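Local coordinates for uncharacterized protein (Neisseria meningitidis serogroup B, PDB 3NYM) that is of unknown function and folds as a largely helical protein that pairs with a second copy of itself, at residues L19-D24 / F121-L126. Sequence-based numbering, arbitrary orientation.
Sequences LYQGFD and FSWPSL
Gln-21 lays its aliphatic arm over one face of the Phe-121 ring, with CG 4.2 Å from the ring centroid and 28° off its normal, a CH-pi contact. The glutamine chain is extended beyond CG, carrying the amide past the ring; chi3 near 10° leaves the amide plane 20° from the ring plane. Gln-21 NE2 then comes within 3.8 Å of Trp-123 NE1 without bonding to it; both N-H groups are instead hydrogen-bonded to the carbonyl oxygen of Leu-111, a shared acceptor that probably accounts for the closeness of the two donors. CB of Phe-121 points toward 19-24, and the ring lies beside Tyr-20, with Phe-121 CE2 4.0 Å from Tyr-20 CB. Phe-121 CB also rests 3.5 Å from Tyr-20 O, which accepts a hydrogen bond from Asn-119 ND2. Within the tail, Phe-121 CE1 stands 3.5 Å above the Trp-123 indole plane, over its centre. The Tyr-20 ring meets Phe-80 of the second subunit edge-to-face. Thus the C-terminal tail packs against the end of helix 13-20, closed by a Schellman motif in which Gly-22, at positive phi, is the C-prime residue: Gly-22 N bonds to Leu-19 O and Phe-23 N to Gly-18 O.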
ATOM      1  N   LEU A  19     -24.233  -4.337  -6.300  1.00 27.24           N
ATOM      2  CA  LEU A  19     -25.529  -4.506  -6.963  1.00 29.33           C
ATOM      3  C   LEU A  19     -26.378  -5.562  -6.259  1.00 30.86           C
ATOM      4  O   LEU A  19     -27.600  -5.440  -6.201  1.00 31.08           O
ATOM      5  CB  LEU A  19     -25.359  -4.851  -8.446  1.00 25.62           C
ATOM      6  CG  LEU A  19     -24.723  -3.755  -9.300  1.00 33.00           C
ATOM      7  CD1 LEU A  19     -24.397  -4.272 -10.693  1.00 36.60           C
ATOM      8  CD2 LEU A  19     -25.637  -2.536  -9.365  1.00 37.21           C
ATOM      9  N   TYR A  20     -25.739  -6.599  -5.723  1.00 26.66           N
ATOM     10  CA  TYR A  20     -26.481  -7.589  -4.946  1.00 31.54           C
ATOM     11  C   TYR A  20     -27.125  -6.925  -3.735  1.00 33.57           C
ATOM     12  O   TYR A  20     -28.162  -7.364  -3.249  1.00 30.37           O
ATOM     13  CB  TYR A  20     -25.587  -8.774  -4.538  1.00 30.02           C
ATOM     14  CG  TYR A  20     -25.406  -9.750  -5.679  1.00 30.47           C
ATOM     15  CD1 TYR A  20     -26.408 -10.666  -5.993  1.00 34.93           C
ATOM     16  CD2 TYR A  20     -24.268  -9.720  -6.476  1.00 28.77           C
ATOM     17  CE1 TYR A  20     -26.275 -11.540  -7.055  1.00 35.20           C
ATOM     18  CE2 TYR A  20     -24.121 -10.596  -7.549  1.00 32.90           C
ATOM     19  CZ  TYR A  20     -25.129 -11.504  -7.831  1.00 39.00           C
ATOM     20  OH  TYR A  20     -24.996 -12.380  -8.890  1.00 41.44           O
ATOM     21  N   GLN A  21     -26.521  -5.840  -3.273  1.00 31.00           N
ATOM     22  CA  GLN A  21     -27.018  -5.143  -2.088  1.00 32.89           C
ATOM     23  C   GLN A  21     -27.987  -4.027  -2.440  1.00 32.57           C
ATOM     24  O   GLN A  21     -28.409  -3.265  -1.573  1.00 39.95           O
ATOM     25  CB  GLN A  21     -25.850  -4.607  -1.243  1.00 27.02           C
ATOM     26  CG  GLN A  21     -24.868  -5.683  -0.862  1.00 28.78           C
ATOM     27  CD  GLN A  21     -23.820  -5.219   0.119  1.00 36.79           C
ATOM     28  OE1 GLN A  21     -23.909  -4.128   0.682  1.00 41.84           O
ATOM     29  NE2 GLN A  21     -22.823  -6.059   0.346  1.00 33.79           N
ATOM     30  N   GLY A  22     -28.328  -3.924  -3.718  1.00 32.78           N
ATOM     31  CA  GLY A  22     -29.355  -2.993  -4.149  1.00 39.52           C
ATOM     32  C   GLY A  22     -28.886  -1.595  -4.511  1.00 40.46           C
ATOM     33  O   GLY A  22     -29.707  -0.679  -4.629  1.00 37.08           O
ATOM     34  N   PHE A  23     -27.583  -1.412  -4.700  1.00 35.19           N
ATOM     35  CA  PHE A  23     -27.082  -0.112  -5.150  1.00 35.46           C
ATOM     36  C   PHE A  23     -26.032  -0.216  -6.257  1.00 31.81           C
ATOM     37  O   PHE A  23     -25.382  -1.243  -6.425  1.00 31.91           O
ATOM     38  CB  PHE A  23     -26.580   0.744  -3.979  1.00 29.20           C
ATOM     39  CG  PHE A  23     -25.501   0.096  -3.167  1.00 33.37           C
ATOM     40  CD1 PHE A  23     -24.179   0.141  -3.579  1.00 32.54           C
ATOM     41  CD2 PHE A  23     -25.804  -0.557  -1.981  1.00 38.20           C
ATOM     42  CE1 PHE A  23     -23.184  -0.461  -2.829  1.00 35.33           C
ATOM     43  CE2 PHE A  23     -24.808  -1.161  -1.224  1.00 34.74           C
ATOM     44  CZ  PHE A  23     -23.502  -1.110  -1.650  1.00 37.70           C
ATOM     45  N   ASP A  24     -25.896   0.866  -7.014  1.00 30.99           N
ATOM     46  CA  ASP A  24     -25.034   0.908  -8.193  1.00 37.21           C
ATOM     47  C   ASP A  24     -23.921   1.915  -7.960  1.00 32.40           C
ATOM     48  O   ASP A  24     -24.140   3.115  -8.087  1.00 29.26           O
ATOM     49  CB  ASP A  24     -25.848   1.332  -9.422  1.00 40.08           C
ATOM     50  CG  ASP A  24     -25.011   1.394 -10.692  1.00 43.09           C
ATOM     51  OD1 ASP A  24     -23.772   1.258 -10.615  1.00 36.29           O
ATOM     52  OD2 ASP A  24     -25.596   1.583 -11.775  1.00 46.77           O
ATOM     53  N   PHE A 121     -30.662  -7.993   1.305  1.00 50.05           N
ATOM     54  CA  PHE A 121     -29.463  -8.810   1.166  1.00 43.86           C
ATOM     55  C   PHE A 121     -28.762  -9.006   2.502  1.00 44.26           C
ATOM     56  O   PHE A 121     -28.585  -8.059   3.273  1.00 43.91           O
ATOM     57  CB  PHE A 121     -28.473  -8.193   0.182  1.00 36.98           C
ATOM     58  CG  PHE A 121     -27.183  -8.965   0.076  1.00 33.84           C
ATOM     59  CD1 PHE A 121     -26.157  -8.750   0.978  1.00 37.65           C
ATOM     60  CD2 PHE A 121     -27.005  -9.919  -0.917  1.00 40.01           C
ATOM     61  CE1 PHE A 121     -24.963  -9.473   0.886  1.00 42.05           C
ATOM     62  CE2 PHE A 121     -25.819 -10.637  -1.018  1.00 44.55           C
ATOM     63  CZ  PHE A 121     -24.798 -10.413  -0.114  1.00 38.04           C
ATOM     64  N   SER A 122     -28.350 -10.243   2.761  1.00 41.92           N
ATOM     65  CA  SER A 122     -27.581 -10.562   3.954  1.00 43.49           C
ATOM     66  C   SER A 122     -26.568 -11.650   3.631  1.00 40.05           C
ATOM     67  O   SER A 122     -26.903 -12.633   2.983  1.00 41.25           O
ATOM     68  CB  SER A 122     -28.511 -11.032   5.075  1.00 49.80           C
ATOM     69  OG  SER A 122     -27.794 -11.189   6.283  1.00 61.58           O
ATOM     70  N   TRP A 123     -25.323 -11.471   4.063  1.00 35.59           N
ATOM     71  CA  TRP A 123     -24.317 -12.507   3.880  1.00 32.68           C
ATOM     72  C   TRP A 123     -24.638 -13.701   4.782  1.00 35.83           C
ATOM     73  O   TRP A 123     -25.085 -13.517   5.918  1.00 32.08           O
ATOM     74  CB  TRP A 123     -22.933 -11.978   4.242  1.00 31.59           C
ATOM     75  CG  TRP A 123     -22.402 -10.904   3.329  1.00 32.93           C
ATOM     76  CD1 TRP A 123     -22.277  -9.567   3.613  1.00 34.57           C
ATOM     77  CD2 TRP A 123     -21.889 -11.082   1.997  1.00 26.42           C
ATOM     78  NE1 TRP A 123     -21.719  -8.904   2.534  1.00 28.01           N
ATOM     79  CE2 TRP A 123     -21.472  -9.810   1.535  1.00 29.81           C
ATOM     80  CE3 TRP A 123     -21.730 -12.190   1.158  1.00 30.02           C
ATOM     81  CZ2 TRP A 123     -20.926  -9.619   0.257  1.00 23.52           C
ATOM     82  CZ3 TRP A 123     -21.171 -11.999  -0.108  1.00 27.90           C
ATOM     83  CH2 TRP A 123     -20.781 -10.718  -0.544  1.00 27.89           C
ATOM     84  N   PRO A 124     -24.394 -14.925   4.285  1.00 34.10           N
ATOM     85  CA  PRO A 124     -24.591 -16.166   5.058  1.00 42.23           C
ATOM     86  C   PRO A 124     -23.641 -16.229   6.253  1.00 47.20           C
ATOM     87  O   PRO A 124     -22.522 -15.730   6.148  1.00 43.90           O
ATOM     88  CB  PRO A 124     -24.201 -17.272   4.070  1.00 43.00           C
ATOM     89  CG  PRO A 124     -24.121 -16.633   2.734  1.00 43.57           C
ATOM     90  CD  PRO A 124     -23.828 -15.182   2.951  1.00 39.38           C
ATOM     91  N   SER A 125     -24.055 -16.831   7.364  1.00 52.71           N
ATOM     92  CA  SER A 125     -23.150 -16.972   8.504  1.00 60.71           C
ATOM     93  C   SER A 125     -22.061 -18.012   8.202  1.00 65.61           C
ATOM     94  O   SER A 125     -22.322 -19.019   7.543  1.00 59.14           O
ATOM     95  CB  SER A 125     -23.920 -17.349   9.771  1.00 71.69           C
ATOM     96  OG  SER A 125     -23.055 -17.403  10.896  1.00 75.94           O
ATOM     97  N   LEU A 126     -20.843 -17.761   8.677  1.00 70.57           N
ATOM     98  CA  LEU A 126     -19.721 -18.666   8.435  1.00 75.52           C
ATOM     99  C   LEU A 126     -19.106 -19.166   9.743  1.00 79.69           C
ATOM    100  O   LEU A 126     -19.731 -19.923  10.493  1.00 83.53           O
ATOM    101  CB  LEU A 126     -18.658 -17.971   7.575  1.00 73.83           C
ATOM    102  CG  LEU A 126     -18.345 -18.565   6.197  1.00 62.40           C
ATOM    103  CD1 LEU A 126     -19.537 -19.315   5.654  1.00 55.27           C
ATOM    104  CD2 LEU A 126     -17.896 -17.482   5.215  1.00 52.82           C
TER